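Local coordinates for protein SPT6 (Antonospora locustae, PDB 2XP1) that probably serves transcription elongation as the tandem SH2 region of Spt6, which enables the factor to interact with RNA polymerase II, at residues Arg93-Ile98 / Ile151-Met156; Ser121-Ala126 / Phe139-Gly144; Ile51-Asp56 / Phe127-Lys132. All blocks are in the same frame, centred on the assembly; numbering follows the deposited sequence.

Interaction 1. Residues Arg93-Ile98 / Ile151-Met156; sequences RNLKSI and IGVSDM
Asn94 reaches from its helix to the backbone of the turn at Ser154-Met156, while Val153 meets Leu95 and Ile98 beside it. The Asn94 side chain can be followed outward. Its CB lies 3.6 Å from Ser154 O. CG stays close to the same oxygen and near the Asp155 carbonyl as well. The amide nitrogen makes the one clear polar bond of the contact: Asn94 ND2 donates to Ser154 O at 2.9 Å, with an N-H...O angle of 155°. The donor stands well above the carbonyl plane of Ser154. The oxygen is only slightly tilted from the Asn94 amide plane. The Asn94 chi1, -146°, lies off the usual staggered positions and carries the amide to Ser154 O. Asn94 ND2 also lies 3.8 Å from Val153 CG1, next to the apolar patch.

The apolar part centres on Val153. Its CG1 is anti to the backbone N and faces the helix. Ile98 CD1 meets Val153 CG1 tip to tip at 3.8 Å. Leu95 crosses Val153 at about a right angle, with Leu95 CD2 4.1 Å from Val153 CG1. Phe53 and Leu137 extend this apolar cluster around Val153.

Within the turn, Ser154 N bonds back to Met156 O at 3.0 Å. Met156 also packs on Asn161 of the second subunit. The contact places the C-terminal part of the long helix 80-100 against strand 146-153. It joins the helix that follows the first sheet to the second sheet, an arrangement consistent with the fused tandem SH2 fold of Spt6.

Interaction 2. Residues Ser121-Ala126 / Phe139-Gly144; sequences SKVVYA and FAYNNG
Val124 and Ala126 pair with Asn142 and Ala140 in the antiparallel beta hairpin of strands 124-129 and 136-142, which belongs to the second sheet of this tandem SH2 protein. The backbone bonds come first. Val124 and Asn142 form a hydrogen-bonded pair: Asn142 N gives to Val124 O at 2.7 Å, nearly along the C=O axis, and Val124 N gives to Asn142 O at 3.2 Å. Ala126 and Ala140 form the next such pair, with Ala126 N to Ala140 O at 2.8 Å and Ala140 N to Ala126 O at 3.0 Å. Between them lies the non-hydrogen-bonded pair Tyr125-Tyr141. CA-H...O contacts fill in here, among them Tyr141 CA to Val124 O at 3.2 Å.

The side chains divide between two faces. Val124, Ala126, Ala140 and Asn142 share one, where Leu114 and Leu115 of helix 112-116 touch Val124 and Ala140. The polar end of Asn142 is held there by a bond from ND2 to Leu115 O. The tyrosines lie on the other face, toward helix 167-175, whose Val171 meets Tyr125. A helix on each face of a central sheet is the SH2 plan.

Apolar contacts on the tyrosine face link the strands. The beta carbons Tyr125 CB and Tyr141 CB are 3.8 Å apart. Val123 runs side by side with Tyr141, pointing the same way. Phe139 lies diagonally from Tyr125. With chi1 at 169°, the Phe139 ring turns away from its own N and reaches Tyr125. Tyr125 CD1 lies in the plane of the Phe139 ring, at its edge, while Phe139 CE1 comes within 3.5 Å of Tyr125 CB.

Interaction 3. Residues Ile51-Asp56 / Phe127-Lys132; sequences IKFASD and FYFSRK. With SO4 (sulfate ion), chain C.
Asp56 OD1 is gripped by two nitrogens of Arg131 in a salt bridge. Both bonds are weak: OD1 lies 3.2 Å from Arg131 NH2 and 3.3 Å from NE. The carboxylate and guanidinium planes stand 56° apart, so the pairing is not the flat two-pronged kind. The Arg131 chain bends at chi2 (69°), folding the guanidinium back over its own strand. There Arg131 NH1 bonds to Phe129 O at 2.6 Å, and that oxygen lies near the guanidinium plane, which helps fix the group's rotation. NH2 also has a weak bond to Asn106 O.

The apolar part is an aromatic pair. The edge of Phe53 is turned toward the face of Phe129, offset, with ring planes at 65°. Phe53 CD2 approaches Phe129 CE2 at 3.7 Å.

A sulfate, probably from the crystallisation liquor, sits at residues 130-132. Ser130 OG bonds to its O4 at 2.6 Å; the Arg131 and Lys132 amides share its O2. Tyr150 OH and Thr138 OG1 also bond to the sulfate.

Phe53 and Ala54 both face Val57 in a classic beta bulge. The two phenylalanines pack against Leu95 of helix 80-100, between the segment containing this bulge and strand 124-129 of the second sheet.

How the interactions relate
Interactions 1 and 3 lie near the centre of the chain and share one apolar core. The rings of interaction 3 and the aliphatic side chains of interaction 1 form one cluster. Together they join helix 80-100 and both sheets. Interaction 3 is a buried contact, while interactions 1 and 2 are partly buried. Interaction 2 lies farther out, about 24 Å between its centre and that of the chain, and stays within the second sheet. It shares strand 124-129 with interaction 3 and touches interaction 1 through Phe139 and Ile151. Its chemistry is regular strand pairing. Interaction 1 combines one side-chain amide on a turn with aliphatic packing, and interaction 3 sets a weak surface salt bridge beside buried rings.

Interaction 1. Residues Arg93-Ile98 / Ile151-Met156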
# COMPACT_ATOMS: atom_id res chain seq x y z
N ARG A 93 -1.83 -11.67 11.76
CA ARG A 93 -1.91 -12.84 10.89
C ARG A 93 -0.55 -13.06 10.21
O ARG A 93 -0.01 -14.15 10.20
CB ARG A 93 -3.07 -12.71 9.87
CG ARG A 93 -4.47 -13.09 10.45
CD ARG A 93 -5.63 -12.67 9.53
NE ARG A 93 -6.92 -12.78 10.21
CZ ARG A 93 -7.78 -13.79 10.03
NH1 ARG A 93 -7.50 -14.78 9.18
NH2 ARG A 93 -8.93 -13.80 10.69
N ASN A 94 -0.00 -11.97 9.70
CA ASN A 94 1.36 -11.96 9.20
C ASN A 94 2.43 -12.44 10.21
O ASN A 94 3.20 -13.34 9.90
CB ASN A 94 1.69 -10.57 8.70
CG ASN A 94 2.59 -10.59 7.54
OD1 ASN A 94 2.86 -11.65 6.98
ND2 ASN A 94 3.09 -9.43 7.16
N LEU A 95 2.47 -11.84 11.40
CA LEU A 95 3.42 -12.25 12.44
C LEU A 95 3.29 -13.73 12.73
O LEU A 95 4.31 -14.41 12.91
CB LEU A 95 3.17 -11.48 13.73
CG LEU A 95 3.54 -10.01 13.75
CD1 LEU A 95 3.13 -9.39 15.08
CD2 LEU A 95 5.03 -9.86 13.55
N LYS A 96 2.05 -14.24 12.81
CA LYS A 96 1.85 -15.68 13.09
C LYS A 96 2.57 -16.58 12.07
O LYS A 96 3.26 -17.52 12.45
CB LYS A 96 0.36 -16.08 13.27
CG LYS A 96 0.09 -17.62 13.27
CD LYS A 96 -1.37 -18.00 13.58
CE LYS A 96 -1.66 -19.45 13.15
NZ LYS A 96 -1.70 -20.44 14.28
N SER A 97 2.40 -16.26 10.78
CA SER A 97 2.99 -17.05 9.67
C SER A 97 4.48 -17.01 9.75
O SER A 97 5.15 -18.02 9.62
CB SER A 97 2.58 -16.50 8.29
OG SER A 97 1.16 -16.48 8.14
N ILE A 98 5.00 -15.80 9.96
CA ILE A 98 6.42 -15.53 9.99
C ILE A 98 7.05 -16.49 11.00
O ILE A 98 7.98 -17.21 10.65
CB ILE A 98 6.70 -14.04 10.33
CG1 ILE A 98 6.48 -13.16 9.09
CG2 ILE A 98 8.08 -13.84 10.92
CD1 ILE A 98 6.35 -11.63 9.38
N ILE A 151 13.03 -6.58 5.73
CA ILE A 151 11.73 -6.69 5.15
C ILE A 151 10.74 -6.00 6.05
O ILE A 151 10.76 -6.20 7.26
CB ILE A 151 11.37 -8.19 4.97
CG1 ILE A 151 12.36 -8.85 4.00
CG2 ILE A 151 9.95 -8.37 4.50
CD1 ILE A 151 12.37 -10.40 4.09
N GLY A 152 9.84 -5.21 5.49
CA GLY A 152 8.80 -4.54 6.30
C GLY A 152 7.72 -5.52 6.71
O GLY A 152 7.36 -6.41 5.96
N VAL A 153 7.19 -5.37 7.91
CA VAL A 153 6.09 -6.23 8.32
C VAL A 153 4.81 -5.42 8.60
O VAL A 153 4.69 -4.79 9.67
CB VAL A 153 6.42 -7.08 9.58
CG1 VAL A 153 5.31 -8.00 9.88
CG2 VAL A 153 7.72 -7.89 9.40
N SER A 154 3.86 -5.53 7.68
CA SER A 154 2.58 -4.86 7.75
C SER A 154 1.55 -5.98 7.51
O SER A 154 1.68 -7.05 8.11
CB SER A 154 2.53 -3.78 6.66
OG SER A 154 2.88 -4.38 5.38
N ASP A 155 0.56 -5.79 6.64
CA ASP A 155 -0.29 -6.95 6.31
C ASP A 155 0.42 -7.84 5.32
O ASP A 155 0.06 -9.01 5.10
CB ASP A 155 -1.68 -6.55 5.82
CG ASP A 155 -1.67 -5.86 4.49
OD1 ASP A 155 -2.48 -6.25 3.62
OD2 ASP A 155 -0.86 -4.91 4.33
N MET A 156 1.46 -7.28 4.73
CA MET A 156 2.25 -7.99 3.78
C MET A 156 3.66 -7.89 4.24
O MET A 156 3.97 -7.21 5.19
CB MET A 156 2.12 -7.38 2.36
CG MET A 156 0.71 -7.28 1.87
SD MET A 156 -0.09 -8.84 1.41
CE MET A 156 0.67 -9.25 -0.13

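Interaction 2. Residues Ser121-Ala126 / Phe139-Gly144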
# COMPACT_ATOMS: atom_id res chain seq x y z
N SER A 121 28.03 -25.49 -0.34
CA SER A 121 27.05 -26.28 -1.10
C SER A 121 25.79 -25.51 -1.52
O SER A 121 25.20 -25.76 -2.58
CB SER A 121 26.69 -27.55 -0.33
OG SER A 121 26.13 -27.22 0.93
N LYS A 122 25.36 -24.56 -0.69
CA LYS A 122 24.17 -23.80 -1.00
C LYS A 122 24.20 -22.51 -0.20
O LYS A 122 24.98 -22.39 0.76
CB LYS A 122 22.93 -24.62 -0.67
CG LYS A 122 22.84 -25.01 0.79
CD LYS A 122 21.42 -25.34 1.19
CE LYS A 122 21.22 -25.16 2.69
NZ LYS A 122 20.45 -26.27 3.29
N VAL A 123 23.36 -21.55 -0.59
CA VAL A 123 23.09 -20.39 0.24
C VAL A 123 22.25 -20.79 1.45
O VAL A 123 21.22 -21.45 1.32
CB VAL A 123 22.32 -19.32 -0.52
CG1 VAL A 123 22.03 -18.12 0.40
CG2 VAL A 123 23.11 -18.91 -1.74
N VAL A 124 22.73 -20.37 2.62
CA VAL A 124 22.11 -20.63 3.89
C VAL A 124 21.46 -19.35 4.31
O VAL A 124 22.07 -18.28 4.24
CB VAL A 124 23.15 -21.04 4.95
CG1 VAL A 124 22.49 -21.34 6.26
CG2 VAL A 124 23.94 -22.26 4.48
N TYR A 125 20.21 -19.41 4.74
CA TYR A 125 19.55 -18.18 5.09
C TYR A 125 18.65 -18.37 6.25
O TYR A 125 18.17 -19.47 6.48
CB TYR A 125 18.76 -17.64 3.91
CG TYR A 125 17.70 -18.58 3.38
CD1 TYR A 125 16.38 -18.46 3.79
CD2 TYR A 125 18.03 -19.59 2.46
CE1 TYR A 125 15.39 -19.31 3.27
CE2 TYR A 125 17.06 -20.44 1.95
CZ TYR A 125 15.73 -20.28 2.36
OH TYR A 125 14.75 -21.13 1.87
N ALA A 126 18.40 -17.28 6.97
CA ALA A 126 17.60 -17.35 8.19
C ALA A 126 16.79 -16.12 8.27
O ALA A 126 17.10 -15.15 7.59
CB ALA A 126 18.51 -17.47 9.41
N PHE A 139 16.24 -10.58 6.97
CA PHE A 139 16.59 -11.70 6.12
C PHE A 139 18.12 -11.76 6.06
O PHE A 139 18.74 -10.86 5.49
CB PHE A 139 16.04 -11.50 4.69
CG PHE A 139 16.57 -12.48 3.69
CD1 PHE A 139 16.44 -13.86 3.91
CD2 PHE A 139 17.23 -12.05 2.54
CE1 PHE A 139 16.94 -14.79 2.99
CE2 PHE A 139 17.73 -12.97 1.60
CZ PHE A 139 17.59 -14.34 1.83
N ALA A 140 18.69 -12.80 6.66
CA ALA A 140 20.14 -13.01 6.75
C ALA A 140 20.55 -14.16 5.86
O ALA A 140 19.92 -15.21 5.87
CB ALA A 140 20.56 -13.32 8.18
N TYR A 141 21.61 -13.97 5.09
CA TYR A 141 22.05 -15.05 4.25
C TYR A 141 23.55 -15.17 4.12
O TYR A 141 24.26 -14.18 4.18
CB TYR A 141 21.36 -15.02 2.90
CG TYR A 141 21.66 -13.85 2.03
CD1 TYR A 141 22.55 -13.99 0.96
CD2 TYR A 141 21.03 -12.62 2.21
CE1 TYR A 141 22.85 -12.93 0.11
CE2 TYR A 141 21.30 -11.54 1.35
CZ TYR A 141 22.22 -11.72 0.30
OH TYR A 141 22.52 -10.69 -0.58
N ASN A 142 24.01 -16.41 3.92
CA ASN A 142 25.42 -16.70 3.79
C ASN A 142 25.73 -17.41 2.46
O ASN A 142 25.29 -18.56 2.22
CB ASN A 142 25.90 -17.50 5.00
CG ASN A 142 27.41 -17.43 5.20
OD1 ASN A 142 28.12 -16.73 4.48
ND2 ASN A 142 27.91 -18.18 6.18
N ASN A 143 26.48 -16.70 1.60
CA ASN A 143 26.92 -17.17 0.28
C ASN A 143 28.46 -17.18 0.17
O ASN A 143 29.02 -17.33 -0.90
CB ASN A 143 26.32 -16.28 -0.83
CG ASN A 143 26.84 -14.83 -0.78
OD1 ASN A 143 27.58 -14.44 0.13
ND2 ASN A 143 26.45 -14.04 -1.77
N GLY A 144 29.12 -17.04 1.31
CA GLY A 144 30.54 -16.75 1.37
C GLY A 144 30.68 -15.77 2.52
O GLY A 144 31.38 -16.05 3.50

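Interaction 3. Residues Ile51-Asp56 / Phe127-Lys132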
# COMPACT_ATOMS: atom_id res chain seq x y z
N ILE A 51 2.22 -3.02 19.33
CA ILE A 51 2.16 -4.42 18.94
C ILE A 51 3.45 -5.14 19.37
O ILE A 51 4.55 -4.69 19.05
CB ILE A 51 2.02 -4.57 17.42
CG1 ILE A 51 0.85 -3.72 16.88
CG2 ILE A 51 1.80 -5.99 17.06
CD1 ILE A 51 0.77 -3.67 15.33
N LYS A 52 3.32 -6.23 20.12
CA LYS A 52 4.45 -7.04 20.54
C LYS A 52 4.86 -7.96 19.38
O LYS A 52 4.09 -8.84 18.98
CB LYS A 52 4.04 -7.88 21.77
CG LYS A 52 4.88 -9.11 22.05
CD LYS A 52 4.54 -9.80 23.40
CE LYS A 52 3.23 -10.59 23.35
NZ LYS A 52 2.76 -10.98 24.75
N PHE A 53 6.03 -7.74 18.80
CA PHE A 53 6.47 -8.61 17.70
C PHE A 53 7.10 -9.87 18.25
O PHE A 53 6.90 -10.96 17.70
CB PHE A 53 7.42 -7.88 16.76
CG PHE A 53 6.72 -7.19 15.63
CD1 PHE A 53 5.50 -6.54 15.85
CD2 PHE A 53 7.27 -7.14 14.37
CE1 PHE A 53 4.85 -5.89 14.81
CE2 PHE A 53 6.60 -6.51 13.32
CZ PHE A 53 5.41 -5.89 13.55
N ALA A 54 7.80 -9.71 19.38
CA ALA A 54 8.50 -10.76 20.09
C ALA A 54 8.78 -10.17 21.46
O ALA A 54 8.68 -8.95 21.65
CB ALA A 54 9.81 -11.12 19.40
N SER A 55 9.13 -11.05 22.40
CA SER A 55 9.49 -10.73 23.79
C SER A 55 10.18 -9.38 24.05
O SER A 55 9.95 -8.75 25.09
CB SER A 55 10.40 -11.82 24.32
OG SER A 55 9.73 -13.06 24.42
N ASP A 56 11.07 -8.99 23.15
CA ASP A 56 11.78 -7.73 23.30
C ASP A 56 11.66 -6.88 22.06
O ASP A 56 12.44 -5.97 21.88
CB ASP A 56 13.26 -7.96 23.63
CG ASP A 56 14.01 -8.60 22.49
OD1 ASP A 56 13.37 -9.28 21.65
OD2 ASP A 56 15.25 -8.44 22.44
N PHE A 127 15.74 -16.15 9.09
CA PHE A 127 14.93 -14.94 9.33
C PHE A 127 14.79 -14.73 10.82
O PHE A 127 14.60 -15.67 11.55
CB PHE A 127 13.51 -15.05 8.76
CG PHE A 127 13.45 -15.13 7.28
CD1 PHE A 127 13.59 -16.37 6.64
CD2 PHE A 127 13.19 -13.99 6.53
CE1 PHE A 127 13.52 -16.48 5.26
CE2 PHE A 127 13.11 -14.06 5.15
CZ PHE A 127 13.27 -15.34 4.49
N TYR A 128 14.88 -13.47 11.25
CA TYR A 128 14.64 -13.06 12.62
C TYR A 128 14.18 -11.61 12.65
O TYR A 128 14.49 -10.84 11.75
CB TYR A 128 15.87 -13.27 13.47
CG TYR A 128 17.18 -12.71 12.93
CD1 TYR A 128 17.62 -11.42 13.29
CD2 TYR A 128 18.01 -13.47 12.09
CE1 TYR A 128 18.82 -10.91 12.83
CE2 TYR A 128 19.22 -12.97 11.62
CZ TYR A 128 19.61 -11.69 12.00
OH TYR A 128 20.79 -11.17 11.54
N PHE A 129 13.41 -11.23 13.67
CA PHE A 129 12.95 -9.85 13.76
C PHE A 129 14.10 -8.99 14.15
O PHE A 129 14.93 -9.42 14.93
CB PHE A 129 11.85 -9.70 14.81
CG PHE A 129 10.54 -10.21 14.33
CD1 PHE A 129 9.96 -11.29 14.93
CD2 PHE A 129 9.92 -9.64 13.25
CE1 PHE A 129 8.75 -11.78 14.48
CE2 PHE A 129 8.74 -10.15 12.78
CZ PHE A 129 8.16 -11.23 13.41
N SER A 130 14.11 -7.79 13.58
CA SER A 130 15.11 -6.76 13.87
C SER A 130 14.82 -6.13 15.22
O SER A 130 13.67 -5.77 15.49
CB SER A 130 15.07 -5.63 12.81
OG SER A 130 16.02 -4.60 13.13
N ARG A 131 15.88 -5.97 16.02
CA ARG A 131 15.83 -5.21 17.28
C ARG A 131 16.27 -3.74 17.05
O ARG A 131 15.81 -2.83 17.77
CB ARG A 131 16.70 -5.88 18.35
CG ARG A 131 16.03 -7.06 19.06
CD ARG A 131 15.83 -8.32 18.16
NE ARG A 131 15.20 -9.39 18.93
CZ ARG A 131 14.62 -10.50 18.45
NH1 ARG A 131 14.57 -10.79 17.14
NH2 ARG A 131 14.09 -11.34 19.32
N LYS A 132 17.13 -3.51 16.06
CA LYS A 132 17.56 -2.17 15.70
C LYS A 132 16.41 -1.40 15.07
O LYS A 132 16.28 -0.19 15.28
CB LYS A 132 18.77 -2.20 14.75
CG LYS A 132 19.92 -3.06 15.24
CD LYS A 132 21.26 -2.67 14.58
CE LYS A 132 22.41 -3.59 15.01
NZ LYS A 132 23.79 -3.02 14.84
S SO4 C . 19.12 -6.08 13.48
O1 SO4 C . 20.58 -5.96 13.53
O2 SO4 C . 18.59 -5.99 14.85
O3 SO4 C . 18.73 -7.36 12.91
O4 SO4 C . 18.59 -5.01 12.65